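Local coordinates for Nsp15 (Middle East respiratory syndrome-related coronavirus, PDB 5YVD), which is a viral endoribonuclease of the EndoU family that probably cleaves RNA specifically at uridylates, at residues 244-249 with 288-293; 324-329 with 336-341. All coordinates share one frame; numbering follows the deposited sequence.

Overall arrangement
Both contacts lie in the C-terminal endoribonuclease region of the EndoU family, their centres about 11 Å apart, and follow one another along the chain. Contact 1 joins the start of helix 248-255 to the chain leading out of strand 285-291, an outer strand of one three-stranded antiparallel sheet. Contact 2 is the hairpin of strands 322-331 and 334-340, in a second such sheet. Ile292 packs on Pro340, and the His246 ring touches the backbone oxygen of Phe338 and CB of Tyr339, so the loop before helix 248-255 and the residue after strand 285-291 pack against strand 334-340. His246 and Thr337 each hydrogen-bond a bound glycerol, consistent with a pocket between the contacts, though glycerol probably comes from the crystallisation liquor.

Contact 1: 244-249 with 288-293; sequences GLHLLI and VCSVID
Leu247 and Ile292 form a single beta bridge, their CA atoms 5.2 Å apart, between segments running in roughly the same direction (36° apart). The bridge ties the start of helix 248-255 to the chain leading out of strand 285-291 in the EndoU fold. Ile292 N donates to His246 O at 3.0 Å, and Ile292 O accepts from Leu248 N at 2.9 Å. Leu247 occupies the N-cap position, and Ile292 O thus serves the amide of the first residue of the helix.

One side chain extends this backbone pairing. The His246 ring donates through ND1 to Ser290 O at 2.9 Å, with the acceptor in the ring plane and the N-H directed at an in-plane lone pair. With NE2 bonded to glycerol, the ring is held at both nitrogens, which would restrict its rotation. Gly244 O lies over one face toward the rim and also accepts a bond from Lys286 NZ. Cys289 SG approaches the ring obliquely, 4.9 Å from its centroid.

Val291 points CG1 at Leu248 CB, 3.9 Å away, because this branch is anti to the backbone N (chi1 180°). Leu248 CD2 lies against the carboxylate carbon of Asp293, which forms a salt bridge with Arg195. A water accepts from Ile249 N at 2.9 Å and donates to Asp293 OD2 at 2.8 Å.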
loop_
_atom_site.group_PDB
_atom_site.type_symbol
_atom_site.label_atom_id
_atom_site.label_comp_id
_atom_site.label_asym_id
_atom_site.label_seq_id
_atom_site.Cartn_x
_atom_site.Cartn_y
_atom_site.Cartn_z
ATOM N N GLY A 244 35.193 -25.144 1.450
ATOM C CA GLY A 244 36.001 -24.019 1.016
ATOM C C GLY A 244 35.289 -23.035 0.102
ATOM O O GLY A 244 34.153 -22.612 0.374
ATOM N N LEU A 245 35.984 -22.684 -0.985
ATOM C CA LEU A 245 35.527 -21.730 -1.986
ATOM C C LEU A 245 35.367 -20.318 -1.390
ATOM O O LEU A 245 34.281 -19.768 -1.369
ATOM C CB LEU A 245 34.244 -22.224 -2.658
ATOM C CG LEU A 245 33.906 -21.583 -4.012
ATOM C CD1 LEU A 245 34.796 -22.074 -5.164
ATOM C CD2 LEU A 245 32.439 -21.811 -4.365
ATOM N N HIS A 246 36.466 -19.732 -0.924
ATOM C CA HIS A 246 36.408 -18.443 -0.244
ATOM C C HIS A 246 36.975 -17.279 -1.079
ATOM O O HIS A 246 37.016 -16.130 -0.618
ATOM C CB HIS A 246 37.088 -18.561 1.125
ATOM C CG HIS A 246 36.412 -19.546 2.040
ATOM N ND1 HIS A 246 35.162 -19.324 2.582
ATOM C CD2 HIS A 246 36.795 -20.769 2.472
ATOM C CE1 HIS A 246 34.808 -20.367 3.311
ATOM N NE2 HIS A 246 35.783 -21.258 3.265
ATOM N N LEU A 247 37.366 -17.558 -2.321
ATOM C CA LEU A 247 37.979 -16.528 -3.147
ATOM C C LEU A 247 37.164 -16.383 -4.410
ATOM O O LEU A 247 36.777 -17.378 -4.995
ATOM C CB LEU A 247 39.433 -16.876 -3.453
ATOM C CG LEU A 247 40.238 -15.711 -4.037
ATOM C CD1 LEU A 247 40.582 -14.715 -2.942
ATOM C CD2 LEU A 247 41.507 -16.180 -4.750
ATOM N N LEU A 248 36.902 -15.149 -4.830
ATOM C CA LEU A 248 35.883 -14.915 -5.844
ATOM C C LEU A 248 36.264 -15.514 -7.187
ATOM O O LEU A 248 35.411 -16.069 -7.892
ATOM C CB LEU A 248 35.545 -13.441 -6.021
ATOM C CG LEU A 248 34.473 -13.206 -7.117
ATOM C CD1 LEU A 248 33.102 -13.730 -6.688
ATOM C CD2 LEU A 248 34.350 -11.741 -7.535
ATOM N N ILE A 249 37.530 -15.408 -7.560
ATOM C CA ILE A 249 37.955 -15.955 -8.846
ATOM C C ILE A 249 37.630 -17.468 -8.929
ATOM O O ILE A 249 37.239 -17.973 -9.987
ATOM C CB ILE A 249 39.441 -15.648 -9.122
ATOM C CG1 ILE A 249 39.840 -16.091 -10.545
ATOM C CG2 ILE A 249 40.330 -16.302 -8.072
ATOM C CD1 ILE A 249 41.213 -15.602 -10.971
ATOM N N VAL A 288 26.353 -20.302 4.433
ATOM C CA VAL A 288 27.196 -19.107 4.604
ATOM C C VAL A 288 28.606 -19.353 4.117
ATOM O O VAL A 288 29.458 -19.798 4.885
ATOM C CB VAL A 288 27.294 -18.628 6.073
ATOM C CG1 VAL A 288 27.881 -17.213 6.133
ATOM C CG2 VAL A 288 25.944 -18.681 6.758
ATOM N N CYS A 289 28.848 -19.025 2.849
ATOM C CA CYS A 289 30.156 -19.173 2.252
ATOM C C CYS A 289 30.692 -17.780 2.074
ATOM O O CYS A 289 30.242 -17.047 1.192
ATOM C CB CYS A 289 30.063 -19.882 0.895
ATOM S SG CYS A 289 31.688 -20.164 0.117
ATOM N N SER A 290 31.638 -17.404 2.924
ATOM C CA SER A 290 32.212 -16.074 2.900
ATOM C C SER A 290 33.245 -15.945 1.770
ATOM O O SER A 290 34.093 -16.819 1.569
ATOM C CB SER A 290 32.825 -15.762 4.265
ATOM O OG SER A 290 33.344 -16.936 4.880
ATOM N N VAL A 291 33.184 -14.843 1.032
ATOM C CA VAL A 291 33.988 -14.711 -0.174
ATOM C C VAL A 291 34.618 -13.337 -0.307
ATOM O O VAL A 291 33.940 -12.323 -0.175
ATOM C CB VAL A 291 33.129 -14.994 -1.423
ATOM C CG1 VAL A 291 33.964 -14.849 -2.691
ATOM C CG2 VAL A 291 32.511 -16.380 -1.334
ATOM N N ILE A 292 35.914 -13.321 -0.603
ATOM C CA ILE A 292 36.650 -12.087 -0.887
ATOM C C ILE A 292 37.166 -12.137 -2.316
ATOM O O ILE A 292 37.619 -13.179 -2.781
ATOM C CB ILE A 292 37.880 -11.940 0.012
ATOM C CG1 ILE A 292 37.579 -12.414 1.420
ATOM C CG2 ILE A 292 38.349 -10.501 0.062
ATOM C CD1 ILE A 292 36.588 -11.523 2.164
ATOM N N ASP A 293 37.118 -11.005 -2.996
ATOM C CA ASP A 293 37.662 -10.880 -4.337
ATOM C C ASP A 293 39.018 -10.188 -4.269
ATOM O O ASP A 293 39.140 -9.002 -4.549
ATOM C CB ASP A 293 36.691 -10.093 -5.215
ATOM C CG ASP A 293 37.241 -9.808 -6.583
ATOM O OD1 ASP A 293 36.756 -8.865 -7.218
ATOM O OD2 ASP A 293 38.144 -10.527 -7.044
HETATM O O HOH W 1 39.055 -13.139 -6.458
#

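Contact 2: 324-329 with 336-341; sequences IEFMLW and QTFYPR
Met327 and Tyr339 are a hydrogen-bonded antiparallel pair: Met327 N donates to Tyr339 O at 2.8 Å, and Tyr339 N returns a bond to Met327 O. Trp329 N reaches Thr337 O and Arg341 N reaches Glu325 O, extending the backbone pairing along strands that run at 162° to one another. At one end, Trp329 O takes a bond from Gln336 N at 2.8 Å and a weak one from Thr337 N at 3.4 Å. Two residues thus face one, a classic beta bulge.

The aromatic contacts fall on both faces of this beta hairpin, the second and third strands of a three-stranded antiparallel sheet whose first strand, 312-319, flanks segment 324-329. On the face of Leu328 and Phe338, the Phe338 ring lies nearly parallel to that of Phe326 (planes at 9°), but the two are slid apart and barely overlap, with centroids 4.7 Å apart. Leu328 CD1 packs obliquely against Phe338 CD2. Phe326 and Pro340 are a non-hydrogen-bonded pair whose side chains diverge, yet Phe326 CE2 still meets Pro340 CG. On the face of Met327 and Trp329, Tyr339 CG sits between its backbone N and carbonyl carbon (chi1 59°), which brings the ring over to Met327. There Met327 CB makes a CH-pi contact, 3.9 Å from the ring centroid. Trp329 meets Tyr339 rim to rim, and its CD1 also touches Thr337 CG2, the two side chains lying side by side.

Among the polar groups, the Arg341 guanidinium has Met327 SD centred over one face, the bent methionine chain placing the sulfur 3.6 Å from NE of Arg341. Glu325 OE1 approaches the guanidinium at its edge, the two flat groups nearly coplanar, but at 4.0 Å from Arg341 NH1 the pair is beyond a salt bridge. The other carboxylate oxygen, OE2, is salt-bridged to Lys316.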
loop_
_atom_site.group_PDB
_atom_site.type_symbol
_atom_site.label_atom_id
_atom_site.label_comp_id
_atom_site.label_asym_id
_atom_site.label_seq_id
_atom_site.Cartn_x
_atom_site.Cartn_y
_atom_site.Cartn_z
ATOM N N ILE A 324 41.232 -6.845 8.177
ATOM C CA ILE A 324 40.399 -8.042 7.908
ATOM C C ILE A 324 41.011 -9.319 8.481
ATOM O O ILE A 324 42.198 -9.596 8.282
ATOM C CB ILE A 324 40.148 -8.267 6.395
ATOM C CG1 ILE A 324 39.498 -7.020 5.762
ATOM C CG2 ILE A 324 39.265 -9.506 6.158
ATOM C CD1 ILE A 324 38.062 -6.771 6.183
ATOM N N GLU A 325 40.179 -10.110 9.153
ATOM C CA GLU A 325 40.636 -11.274 9.872
ATOM C C GLU A 325 40.216 -12.534 9.177
ATOM O O GLU A 325 39.103 -12.629 8.662
ATOM C CB GLU A 325 40.074 -11.280 11.283
ATOM C CG GLU A 325 40.568 -10.107 12.109
ATOM C CD GLU A 325 40.150 -10.190 13.560
ATOM O OE1 GLU A 325 39.400 -11.129 13.937
ATOM O OE2 GLU A 325 40.591 -9.300 14.315
ATOM N N PHE A 326 41.115 -13.507 9.182
ATOM C CA PHE A 326 40.840 -14.817 8.655
ATOM C C PHE A 326 41.210 -15.811 9.705
ATOM O O PHE A 326 42.111 -15.553 10.503
ATOM C CB PHE A 326 41.748 -15.121 7.480
ATOM C CG PHE A 326 41.627 -14.163 6.340
ATOM C CD1 PHE A 326 42.178 -12.894 6.418
ATOM C CD2 PHE A 326 41.003 -14.553 5.158
ATOM C CE1 PHE A 326 42.081 -12.022 5.345
ATOM C CE2 PHE A 326 40.900 -13.683 4.088
ATOM C CZ PHE A 326 41.436 -12.417 4.179
ATOM N N MET A 327 40.559 -16.967 9.674
ATOM C CA MET A 327 41.077 -18.116 10.383
ATOM C C MET A 327 41.980 -18.899 9.431
ATOM O O MET A 327 41.698 -18.981 8.230
ATOM C CB MET A 327 39.935 -18.980 10.878
ATOM C CG MET A 327 39.090 -18.293 11.946
ATOM S SD MET A 327 40.043 -17.861 13.411
ATOM C CE MET A 327 40.712 -19.453 13.896
ATOM N N LEU A 328 43.088 -19.417 9.971
ATOM C CA LEU A 328 43.957 -20.350 9.264
ATOM C C LEU A 328 44.166 -21.602 10.101
ATOM O O LEU A 328 44.794 -21.546 11.159
ATOM C CB LEU A 328 45.318 -19.733 8.944
ATOM C CG LEU A 328 46.305 -20.675 8.209
ATOM C CD1 LEU A 328 45.774 -21.149 6.849
ATOM C CD2 LEU A 328 47.691 -20.049 8.033
ATOM N N TRP A 329 43.655 -22.727 9.608
ATOM C CA TRP A 329 43.827 -24.016 10.263
ATOM C C TRP A 329 44.878 -24.836 9.535
ATOM O O TRP A 329 44.821 -24.940 8.308
ATOM C CB TRP A 329 42.497 -24.759 10.276
ATOM C CG TRP A 329 41.456 -24.067 11.117
ATOM C CD1 TRP A 329 40.716 -22.953 10.784
ATOM C CD2 TRP A 329 41.053 -24.436 12.438
ATOM N NE1 TRP A 329 39.876 -22.620 11.818
ATOM C CE2 TRP A 329 40.064 -23.512 12.847
ATOM C CE3 TRP A 329 41.431 -25.459 13.317
ATOM C CZ2 TRP A 329 39.446 -23.589 14.101
ATOM C CZ3 TRP A 329 40.815 -25.537 14.557
ATOM C CH2 TRP A 329 39.834 -24.608 14.939
ATOM N N GLN A 336 44.886 -26.757 6.162
ATOM C CA GLN A 336 43.654 -27.523 6.025
ATOM C C GLN A 336 42.674 -26.599 5.332
ATOM O O GLN A 336 42.195 -26.920 4.255
ATOM C CB GLN A 336 43.069 -27.970 7.372
ATOM C CG GLN A 336 43.969 -28.813 8.267
ATOM C CD GLN A 336 43.429 -28.876 9.697
ATOM O OE1 GLN A 336 44.158 -28.643 10.669
ATOM N NE2 GLN A 336 42.135 -29.153 9.825
ATOM N N THR A 337 42.391 -25.455 5.968
ATOM C CA THR A 337 41.492 -24.438 5.435
ATOM C C THR A 337 41.919 -23.003 5.836
ATOM O O THR A 337 42.723 -22.817 6.748
ATOM C CB THR A 337 40.013 -24.700 5.836
ATOM O OG1 THR A 337 39.152 -23.723 5.209
ATOM C CG2 THR A 337 39.834 -24.637 7.331
ATOM N N PHE A 338 41.365 -22.014 5.119
ATOM C CA PHE A 338 41.628 -20.590 5.333
ATOM C C PHE A 338 40.435 -19.782 4.840
ATOM O O PHE A 338 40.061 -19.869 3.666
ATOM C CB PHE A 338 42.850 -20.180 4.546
ATOM C CG PHE A 338 43.243 -18.749 4.718
ATOM C CD1 PHE A 338 42.968 -17.823 3.746
ATOM C CD2 PHE A 338 43.945 -18.344 5.825
ATOM C CE1 PHE A 338 43.365 -16.503 3.880
ATOM C CE2 PHE A 338 44.348 -17.030 5.974
ATOM C CZ PHE A 338 44.057 -16.106 4.998
ATOM N N TYR A 339 39.825 -19.014 5.741
ATOM C CA TYR A 339 38.599 -18.282 5.422
ATOM C C TYR A 339 38.504 -17.015 6.232
ATOM O O TYR A 339 39.091 -16.941 7.307
ATOM C CB TYR A 339 37.358 -19.151 5.697
ATOM C CG TYR A 339 37.217 -19.626 7.123
ATOM C CD1 TYR A 339 36.311 -19.029 7.988
ATOM C CD2 TYR A 339 38.005 -20.660 7.612
ATOM C CE1 TYR A 339 36.186 -19.446 9.297
ATOM C CE2 TYR A 339 37.886 -21.094 8.916
ATOM C CZ TYR A 339 36.971 -20.485 9.751
ATOM O OH TYR A 339 36.850 -20.925 11.055
ATOM N N PRO A 340 37.728 -16.031 5.740
ATOM C CA PRO A 340 37.439 -14.819 6.503
ATOM C C PRO A 340 36.483 -15.088 7.657
ATOM O O PRO A 340 35.845 -16.122 7.691
ATOM C CB PRO A 340 36.764 -13.903 5.476
ATOM C CG PRO A 340 37.006 -14.530 4.143
ATOM C CD PRO A 340 37.066 -15.996 4.427
ATOM N N ARG A 341 36.390 -14.156 8.595
ATOM C CA ARG A 341 35.382 -14.234 9.642
ATOM C C ARG A 341 34.608 -12.947 9.673
ATOM O O ARG A 341 33.542 -12.909 10.265
ATOM C CB ARG A 341 36.008 -14.517 11.000
ATOM C CG ARG A 341 37.506 -14.261 11.075
ATOM C CD ARG A 341 38.018 -14.326 12.504
ATOM N NE ARG A 341 37.371 -15.389 13.272
ATOM C CZ ARG A 341 37.464 -15.540 14.597
ATOM N NH1 ARG A 341 38.211 -14.712 15.340
ATOM N NH2 ARG A 341 36.809 -16.547 15.184
#